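Local coordinates for lovastatin nonaketide synthase, polyketide synthase component (Aspergillus terreus, PDB 7CPX), which catalyses the iterative condensation, reduction and methylation of nine malonyl-CoA units that builds dihydromonacolin L on its own carrier domain, together with its partner LovC, in lovastatin biosynthesis, at residues A[1847-1852]-A[2116-2121]; A[2107-2112]-A[2125-2130]; A[571-576]-A[632-637]. The protein carries 2 engineered substitutions. One frame throughout, in Å; residues are numbered along the deposited sequence.

In the fold
Interactions 1 and 2 belong to one region, with centres 12 Å apart, and both use helix 2111-2117: interaction 2 lies at its start and interaction 1 at its end. They touch, for Leu1851 CD1 packs at 4.1 Å from Cys2111 SG. Interaction 2 is partly buried and rests on backbone hydrogen bonds between parallel strands, whereas interaction 1 is a surface contact in which a tyrosine packs on loop atoms and one weak hydrogen bond helps. Interaction 3 lies on the opposite side of the chain's centre, its own centre 122 Å from that of interaction 1. Buried in the malonyl-CoA:ACP transacylase domain, it rests on apolar side chains, with no hydrogen bond between its two segments.

Interaction 1: A[1847-1852]-A[2116-2121]; sequences SSYFLE and AHADKT
Tyr1849 and Lys2120 meet at an angle, the phenol end of one crossing the first carbons of the other. Tyr1849 CG stands anti to its carbonyl carbon (chi1 -65°), which swings the ring from the strand toward segment 2116-2121. Contact runs along one side of the ring. Its CD2 lies 3.8 Å from Ala2118 CB, its CE2 lies 3.6 Å from Lys2120 N, and its OH reaches Lys2120 CG at 3.7 Å. Asp2119 C sits at the ring edge, near the ring plane, while Ala2118 CB and Lys2120 N approach obliquely. Lys2120 turns at its second torsion (chi2 -83°), and beyond CG its chain leads away from the tyrosine; the contact therefore uses its aliphatic root and not its ammonium group. Phe2114, in helix 2111-2117, also meets the tyrosine ring, the two planes inclined by about 55°.

Polar contact is slight. Ser1848 OG gives one weak hydrogen bond to Ala2118 O, at 3.3 Å. Ser1847 O lies 3.5 Å from Asp2119 OD1, and since both are acceptors the pair is no bond. That carboxylate instead serves its own loop: OD1 takes the backbone N of Thr2121 at 3.2 Å, from above the carboxylate plane, and OD2 has a long, weak ion pair with Arg2122.

Ala2118 is the first residue past helix 2111-2117 to leave helical backbone angles, and the bond from Thr2121 N to Asp2119 OD1 closes an Asx turn just beyond it. In the first segment, strand 1849-1853 pairs antiparallel with strand 1838-1842. The contact thus joins the start of the second strand of a two-stranded antiparallel sheet to the loop that leaves helix 2111-2117, where an Asx turn at Asp2119 follows the helix end.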
loop_
_atom_site.group_PDB
_atom_site.type_symbol
_atom_site.label_atom_id
_atom_site.label_comp_id
_atom_site.label_asym_id
_atom_site.label_seq_id
_atom_site.Cartn_x
_atom_site.Cartn_y
_atom_site.Cartn_z
ATOM N N SER A 1847 4.302 30.324 -11.170
ATOM C CA SER A 1847 3.784 30.255 -9.809
ATOM C C SER A 1847 2.986 31.506 -9.461
ATOM O O SER A 1847 1.905 31.419 -8.865
ATOM C CB SER A 1847 4.936 30.060 -8.824
ATOM O OG SER A 1847 4.464 29.995 -7.491
ATOM N N SER A 1848 3.500 32.676 -9.824
ATOM C CA SER A 1848 2.840 33.940 -9.523
ATOM C C SER A 1848 3.449 35.021 -10.410
ATOM O O SER A 1848 4.204 34.731 -11.343
ATOM C CB SER A 1848 2.970 34.280 -8.035
ATOM O OG SER A 1848 2.320 35.502 -7.733
ATOM N N TYR A 1849 3.115 36.275 -10.114
ATOM C CA TYR A 1849 3.616 37.426 -10.846
ATOM C C TYR A 1849 4.481 38.286 -9.933
ATOM O O TYR A 1849 4.253 38.359 -8.723
ATOM C CB TYR A 1849 2.467 38.272 -11.402
ATOM C CG TYR A 1849 1.629 37.567 -12.442
ATOM C CD1 TYR A 1849 1.967 37.624 -13.785
ATOM C CD2 TYR A 1849 0.499 36.850 -12.082
ATOM C CE1 TYR A 1849 1.206 36.986 -14.741
ATOM C CE2 TYR A 1849 -0.270 36.207 -13.031
ATOM C CZ TYR A 1849 0.088 36.278 -14.360
ATOM O OH TYR A 1849 -0.675 35.639 -15.310
ATOM N N PHE A 1850 5.477 38.939 -10.527
ATOM C CA PHE A 1850 6.364 39.817 -9.781
ATOM C C PHE A 1850 6.839 40.938 -10.690
ATOM O O PHE A 1850 6.947 40.767 -11.906
ATOM C CB PHE A 1850 7.570 39.056 -9.218
ATOM C CG PHE A 1850 8.307 38.242 -10.246
ATOM C CD1 PHE A 1850 9.078 38.856 -11.215
ATOM C CD2 PHE A 1850 8.232 36.863 -10.235
ATOM C CE1 PHE A 1850 9.754 38.113 -12.158
ATOM C CE2 PHE A 1850 8.907 36.112 -11.172
ATOM C CZ PHE A 1850 9.671 36.737 -12.137
ATOM N N LEU A 1851 7.137 42.081 -10.086
ATOM C CA LEU A 1851 7.722 43.192 -10.820
ATOM C C LEU A 1851 9.196 42.913 -11.069
ATOM O O LEU A 1851 9.924 42.519 -10.152
ATOM C CB LEU A 1851 7.553 44.494 -10.039
ATOM C CG LEU A 1851 6.113 44.914 -9.746
ATOM C CD1 LEU A 1851 6.079 46.111 -8.809
ATOM C CD2 LEU A 1851 5.381 45.226 -11.037
ATOM N N GLU A 1852 9.640 43.116 -12.307
ATOM C CA GLU A 1852 11.038 42.926 -12.656
ATOM C C GLU A 1852 11.480 44.051 -13.577
ATOM O O GLU A 1852 10.664 44.724 -14.206
ATOM C CB GLU A 1852 11.281 41.568 -13.327
ATOM C CG GLU A 1852 10.643 41.418 -14.699
ATOM C CD GLU A 1852 11.055 40.133 -15.389
ATOM O OE1 GLU A 1852 11.704 39.290 -14.736
ATOM O OE2 GLU A 1852 10.737 39.970 -16.586
ATOM N N ALA A 2116 1.464 40.841 -5.634
ATOM C CA ALA A 2116 1.441 40.235 -4.308
ATOM C C ALA A 2116 0.358 39.171 -4.183
ATOM O O ALA A 2116 0.543 38.188 -3.457
ATOM C CB ALA A 2116 1.241 41.314 -3.244
ATOM N N HIS A 2117 -0.771 39.339 -4.878
ATOM C CA HIS A 2117 -1.933 38.489 -4.665
ATOM C C HIS A 2117 -2.452 37.797 -5.918
ATOM O O HIS A 2117 -3.368 36.975 -5.806
ATOM C CB HIS A 2117 -3.079 39.309 -4.054
ATOM C CG HIS A 2117 -2.664 40.139 -2.880
ATOM N ND1 HIS A 2117 -2.221 39.586 -1.697
ATOM C CD2 HIS A 2117 -2.623 41.480 -2.707
ATOM C CE1 HIS A 2117 -1.925 40.553 -0.847
ATOM N NE2 HIS A 2117 -2.161 41.712 -1.434
ATOM N N ALA A 2118 -1.908 38.091 -7.096
ATOM C CA ALA A 2118 -2.396 37.449 -8.304
ATOM C C ALA A 2118 -1.879 36.018 -8.398
ATOM O O ALA A 2118 -0.962 35.605 -7.682
ATOM C CB ALA A 2118 -1.980 38.239 -9.543
ATOM N N ASP A 2119 -2.487 35.253 -9.303
ATOM C CA ASP A 2119 -2.114 33.861 -9.511
ATOM C C ASP A 2119 -2.253 33.539 -10.990
ATOM O O ASP A 2119 -3.315 33.760 -11.577
ATOM C CB ASP A 2119 -2.993 32.926 -8.675
ATOM C CG ASP A 2119 -2.543 31.482 -8.750
ATOM O OD1 ASP A 2119 -1.522 31.209 -9.418
ATOM O OD2 ASP A 2119 -3.210 30.618 -8.145
ATOM N N LYS A 2120 -1.178 33.016 -11.584
ATOM C CA LYS A 2120 -1.213 32.681 -13.003
ATOM C C LYS A 2120 -2.245 31.599 -13.286
ATOM O O LYS A 2120 -2.994 31.686 -14.265
ATOM C CB LYS A 2120 0.173 32.237 -13.468
ATOM C CG LYS A 2120 0.318 32.067 -14.976
ATOM C CD LYS A 2120 -0.178 30.708 -15.463
ATOM C CE LYS A 2120 0.302 30.413 -16.875
ATOM N NZ LYS A 2120 -0.050 29.031 -17.304
ATOM N N THR A 2121 -2.298 30.565 -12.442
ATOM C CA THR A 2121 -3.257 29.487 -12.655
ATOM C C THR A 2121 -4.695 29.976 -12.547
ATOM O O THR A 2121 -5.591 29.362 -13.135
ATOM C CB THR A 2121 -3.017 28.358 -11.652
ATOM O OG1 THR A 2121 -3.240 28.839 -10.322
ATOM C CG2 THR A 2121 -1.592 27.836 -11.767
#

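Interaction 2: A[2107-2112]-A[2125-2130]; sequences EVMPCT and LSTVIS
Strand 2108-2110 runs parallel to strand 2128-2130, from Val2108 beside Val2128 to Pro2110 beside Ser2130, their short axes 4.4 Å apart at closest approach and splayed by 44°. With helix 2111-2117 between them they form a beta-alpha-beta unit. Met2109 supplies the usual parallel pattern: its N donates to Val2128 O (3.0 Å) and its O accepts from Ser2130 N (2.9 Å), so its two bonds straddle Ile2129, whose own backbone bonds to Ser1876 of strand 1869-1883. Val2128 N adds a bond to Glu2107 O at 3.2 Å, nearly straight at hydrogen (175°).

On one face Val2108 and Val2128 lie side by side and point the same way, CG2 against CG1, while Val2108 CG1 reaches Ser2130 CB at 3.6 Å. On the other, Met2109 SD touches Thr2127 CG2 at 4.0 Å. Glu2107 passes across Thr2127 with its CG near that methyl and the hydroxyl; Thr2127 OG1 bonds to Asp2124 O. Ile2129 CG2 packs on Cys2111 CA and CB. At the helix start, Cys2111 N makes a weak final hydrogen bond to Ser2130 O, 3.5 Å long.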
loop_
_atom_site.group_PDB
_atom_site.type_symbol
_atom_site.label_atom_id
_atom_site.label_comp_id
_atom_site.label_asym_id
_atom_site.label_seq_id
_atom_site.Cartn_x
_atom_site.Cartn_y
_atom_site.Cartn_z
ATOM N N GLU A 2107 -12.313 46.640 -12.139
ATOM C CA GLU A 2107 -11.397 45.700 -11.501
ATOM C C GLU A 2107 -9.983 46.267 -11.492
ATOM O O GLU A 2107 -9.012 45.574 -11.815
ATOM C CB GLU A 2107 -11.439 44.341 -12.202
ATOM C CG GLU A 2107 -10.714 43.209 -11.477
ATOM C CD GLU A 2107 -11.276 42.925 -10.097
ATOM O OE1 GLU A 2107 -11.155 43.793 -9.207
ATOM O OE2 GLU A 2107 -11.842 41.829 -9.901
ATOM N N VAL A 2108 -9.848 47.537 -11.127
ATOM C CA VAL A 2108 -8.544 48.188 -11.084
ATOM C C VAL A 2108 -7.815 47.781 -9.813
ATOM O O VAL A 2108 -8.366 47.864 -8.709
ATOM C CB VAL A 2108 -8.698 49.716 -11.165
ATOM C CG1 VAL A 2108 -7.377 50.394 -10.854
ATOM C CG2 VAL A 2108 -9.200 50.136 -12.534
ATOM N N MET A 2109 -6.564 47.338 -9.964
ATOM C CA MET A 2109 -5.735 47.074 -8.794
ATOM C C MET A 2109 -4.306 47.494 -9.100
ATOM O O MET A 2109 -3.864 47.345 -10.245
ATOM C CB MET A 2109 -5.771 45.600 -8.384
ATOM C CG MET A 2109 -5.176 44.649 -9.404
ATOM S SD MET A 2109 -5.542 42.926 -9.017
ATOM C CE MET A 2109 -4.937 42.811 -7.334
ATOM N N PRO A 2110 -3.566 48.027 -8.126
ATOM C CA PRO A 2110 -2.183 48.431 -8.404
ATOM C C PRO A 2110 -1.314 47.241 -8.778
ATOM O O PRO A 2110 -1.566 46.105 -8.373
ATOM C CB PRO A 2110 -1.724 49.067 -7.087
ATOM C CG PRO A 2110 -2.973 49.467 -6.400
ATOM C CD PRO A 2110 -3.987 48.433 -6.775
ATOM N N CYS A 2111 -0.275 47.522 -9.568
ATOM C CA CYS A 2111 0.645 46.468 -9.983
ATOM C C CYS A 2111 1.229 45.744 -8.779
ATOM O O CYS A 2111 1.397 44.520 -8.802
ATOM C CB CYS A 2111 1.763 47.060 -10.842
ATOM S SG CYS A 2111 2.823 48.234 -9.968
ATOM N N THR A 2112 1.549 46.486 -7.718
ATOM C CA THR A 2112 2.087 45.857 -6.516
ATOM C C THR A 2112 1.085 44.877 -5.921
ATOM O O THR A 2112 1.439 43.747 -5.563
ATOM C CB THR A 2112 2.464 46.926 -5.491
ATOM O OG1 THR A 2112 1.310 47.711 -5.166
ATOM C CG2 THR A 2112 3.551 47.832 -6.042
ATOM N N LEU A 2125 -9.471 37.568 -15.882
ATOM C CA LEU A 2125 -9.731 38.294 -17.113
ATOM C C LEU A 2125 -10.603 39.510 -16.829
ATOM O O LEU A 2125 -11.395 39.528 -15.882
ATOM C CB LEU A 2125 -10.402 37.381 -18.138
ATOM C CG LEU A 2125 -9.720 36.025 -18.343
ATOM C CD1 LEU A 2125 -10.319 35.292 -19.532
ATOM C CD2 LEU A 2125 -8.218 36.191 -18.513
ATOM N N SER A 2126 -10.443 40.539 -17.658
ATOM C CA SER A 2126 -11.076 41.839 -17.464
ATOM C C SER A 2126 -10.572 42.541 -16.211
ATOM O O SER A 2126 -11.250 43.425 -15.678
ATOM C CB SER A 2126 -12.604 41.715 -17.414
ATOM O OG SER A 2126 -13.103 41.120 -18.599
ATOM N N THR A 2127 -9.397 42.156 -15.723
ATOM C CA THR A 2127 -8.722 42.870 -14.652
ATOM C C THR A 2127 -7.691 43.819 -15.245
ATOM O O THR A 2127 -7.103 43.547 -16.295
ATOM C CB THR A 2127 -8.038 41.896 -13.693
ATOM O OG1 THR A 2127 -9.025 41.072 -13.062
ATOM C CG2 THR A 2127 -7.250 42.648 -12.635
ATOM N N VAL A 2128 -7.478 44.944 -14.567
ATOM C CA VAL A 2128 -6.577 45.980 -15.051
ATOM C C VAL A 2128 -5.614 46.375 -13.939
ATOM O O VAL A 2128 -6.036 46.741 -12.833
ATOM C CB VAL A 2128 -7.345 47.210 -15.573
ATOM C CG1 VAL A 2128 -8.264 47.762 -14.511
ATOM C CG2 VAL A 2128 -6.374 48.277 -16.038
ATOM N N ILE A 2129 -4.324 46.301 -14.247
ATOM C CA ILE A 2129 -3.269 46.796 -13.377
ATOM C C ILE A 2129 -3.148 48.299 -13.554
ATOM O O ILE A 2129 -3.086 48.804 -14.682
ATOM C CB ILE A 2129 -1.934 46.106 -13.701
ATOM C CG1 ILE A 2129 -2.025 44.603 -13.461
ATOM C CG2 ILE A 2129 -0.825 46.714 -12.871
ATOM C CD1 ILE A 2129 -1.279 43.801 -14.497
ATOM N N SER A 2130 -3.105 49.014 -12.437
ATOM C CA SER A 2130 -2.926 50.463 -12.414
ATOM C C SER A 2130 -1.464 50.740 -12.092
ATOM O O SER A 2130 -1.038 50.631 -10.940
ATOM C CB SER A 2130 -3.855 51.107 -11.390
ATOM O OG SER A 2130 -3.542 52.477 -11.211
#

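Interaction 3: A[571-576]-A[632-637]; sequences PGMLKN and CAVQIV
Leu574 projects from a type II beta turn, Gly572 to Lys575, onto helix 624-644 of the malonyl-CoA:ACP transacylase domain. The turn places its backbone at positive phi (65°) in the third position, and its CA comes within 6.5 Å of the CA of Val634, the closest pair of CA atoms between the two segments.

From CA, the bond to CB already points toward the helix. CG, which is anti to the carbonyl carbon (chi1 -63°), meets Val634 CG2 at 3.6 Å, the two side chains slanting past each other. CD1 goes deepest: it lies 3.6 Å from Val634 CA and then 3.8 Å from Val637 CG2, where the leucine and the valine reach tip to tip. Val634 and Val637 are three residues apart in the helix, so the leucine bridges successive turns on one face of the helix.

Met573 packs beside this leucine with its root alone. Its CB touches Val634 CG2 at 3.6 Å, but the chain then bends and its end turns away from the helix. Val634 CG2 is thus shared between Met573 CB and Leu574 CG, while the same valine also touches Met613 and Leu877 elsewhere in the fold. No hydrogen bond crosses between the segments; all five touching residues are buried, and hydrophobic contact carries the join.

Leu574 is the N-cap residue of helix 575-578, whose Asn576 N is held by Asp883 OD2. The turn has a side-chain tie as well: Lys575 NZ donates to Gly572 O at 3.2 Å, tilted 22° from the carbonyl plane.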
loop_
_atom_site.group_PDB
_atom_site.type_symbol
_atom_site.label_atom_id
_atom_site.label_comp_id
_atom_site.label_asym_id
_atom_site.label_seq_id
_atom_site.Cartn_x
_atom_site.Cartn_y
_atom_site.Cartn_z
ATOM N N PRO A 571 -18.202 -82.857 14.006
ATOM C CA PRO A 571 -17.060 -83.779 14.042
ATOM C C PRO A 571 -15.762 -83.050 14.359
ATOM O O PRO A 571 -15.538 -81.918 13.926
ATOM C CB PRO A 571 -17.044 -84.379 12.633
ATOM C CG PRO A 571 -17.741 -83.376 11.782
ATOM C CD PRO A 571 -18.788 -82.759 12.657
ATOM N N GLY A 572 -14.905 -83.717 15.124
ATOM C CA GLY A 572 -13.572 -83.197 15.392
ATOM C C GLY A 572 -13.548 -81.858 16.095
ATOM O O GLY A 572 -12.757 -80.980 15.726
ATOM N N MET A 573 -14.398 -81.674 17.101
ATOM C CA MET A 573 -14.373 -80.445 17.879
ATOM C C MET A 573 -13.210 -80.464 18.866
ATOM O O MET A 573 -12.842 -81.509 19.408
ATOM C CB MET A 573 -15.693 -80.255 18.627
ATOM C CG MET A 573 -16.910 -80.117 17.724
ATOM S SD MET A 573 -17.330 -78.412 17.307
ATOM C CE MET A 573 -16.042 -78.005 16.131
ATOM N N LEU A 574 -12.626 -79.287 19.091
ATOM C CA LEU A 574 -11.476 -79.067 19.962
ATOM C C LEU A 574 -10.212 -79.750 19.458
ATOM O O LEU A 574 -9.202 -79.750 20.173
ATOM C CB LEU A 574 -11.724 -79.540 21.401
ATOM C CG LEU A 574 -12.830 -78.866 22.214
ATOM C CD1 LEU A 574 -12.754 -79.329 23.663
ATOM C CD2 LEU A 574 -12.747 -77.351 22.126
ATOM N N LYS A 575 -10.223 -80.332 18.258
ATOM C CA LYS A 575 -9.038 -81.029 17.771
ATOM C C LYS A 575 -7.858 -80.072 17.651
ATOM O O LYS A 575 -6.729 -80.407 18.028
ATOM C CB LYS A 575 -9.335 -81.696 16.428
ATOM C CG LYS A 575 -9.684 -80.729 15.308
ATOM C CD LYS A 575 -10.062 -81.467 14.036
ATOM C CE LYS A 575 -10.298 -80.505 12.884
ATOM N NZ LYS A 575 -11.426 -79.572 13.151
ATOM N N ASN A 576 -8.103 -78.870 17.126
ATOM C CA ASN A 576 -7.027 -77.895 16.992
ATOM C C ASN A 576 -6.690 -77.256 18.335
ATOM O O ASN A 576 -5.514 -77.031 18.643
ATOM C CB ASN A 576 -7.416 -76.828 15.971
ATOM C CG ASN A 576 -7.927 -77.424 14.675
ATOM O OD1 ASN A 576 -9.062 -77.178 14.269
ATOM N ND2 ASN A 576 -7.087 -78.215 14.016
ATOM N N CYS A 632 -20.071 -81.920 26.097
ATOM C CA CYS A 632 -19.856 -81.423 27.452
ATOM C C CYS A 632 -18.426 -80.930 27.633
ATOM O O CYS A 632 -18.199 -79.857 28.200
ATOM C CB CYS A 632 -20.177 -82.513 28.472
ATOM S SG CYS A 632 -20.044 -81.966 30.189
ATOM N N ALA A 633 -17.446 -81.701 27.153
ATOM C CA ALA A 633 -16.052 -81.289 27.251
ATOM C C ALA A 633 -15.786 -80.048 26.413
ATOM O O ALA A 633 -15.036 -79.159 26.833
ATOM C CB ALA A 633 -15.137 -82.432 26.814
ATOM N N VAL A 634 -16.385 -79.971 25.224
ATOM C CA VAL A 634 -16.229 -78.782 24.390
ATOM C C VAL A 634 -16.686 -77.547 25.151
ATOM O O VAL A 634 -15.969 -76.542 25.239
ATOM C CB VAL A 634 -17.010 -78.951 23.074
ATOM C CG1 VAL A 634 -17.202 -77.607 22.391
ATOM C CG2 VAL A 634 -16.295 -79.924 22.152
ATOM N N GLN A 635 -17.885 -77.614 25.729
ATOM C CA GLN A 635 -18.435 -76.454 26.418
ATOM C C GLN A 635 -17.655 -76.144 27.691
ATOM O O GLN A 635 -17.462 -74.974 28.033
ATOM C CB GLN A 635 -19.914 -76.686 26.717
ATOM C CG GLN A 635 -20.754 -76.815 25.453
ATOM C CD GLN A 635 -22.194 -77.187 25.731
ATOM O OE1 GLN A 635 -23.058 -76.319 25.845
ATOM N NE2 GLN A 635 -22.464 -78.483 25.831
ATOM N N ILE A 636 -17.184 -77.175 28.396
ATOM C CA ILE A 636 -16.391 -76.952 29.602
ATOM C C ILE A 636 -15.091 -76.239 29.255
ATOM O O ILE A 636 -14.696 -75.269 29.912
ATOM C CB ILE A 636 -16.127 -78.285 30.325
ATOM C CG1 ILE A 636 -17.418 -78.801 30.964
ATOM C CG2 ILE A 636 -15.038 -78.111 31.375
ATOM C CD1 ILE A 636 -17.353 -80.251 31.396
ATOM N N VAL A 637 -14.404 -76.709 28.213
ATOM C CA VAL A 637 -13.153 -76.077 27.807
ATOM C C VAL A 637 -13.404 -74.641 27.373
ATOM O O VAL A 637 -12.655 -73.726 27.736
ATOM C CB VAL A 637 -12.479 -76.897 26.692
ATOM C CG1 VAL A 637 -11.327 -76.117 26.076
ATOM C CG2 VAL A 637 -11.990 -78.229 27.236
#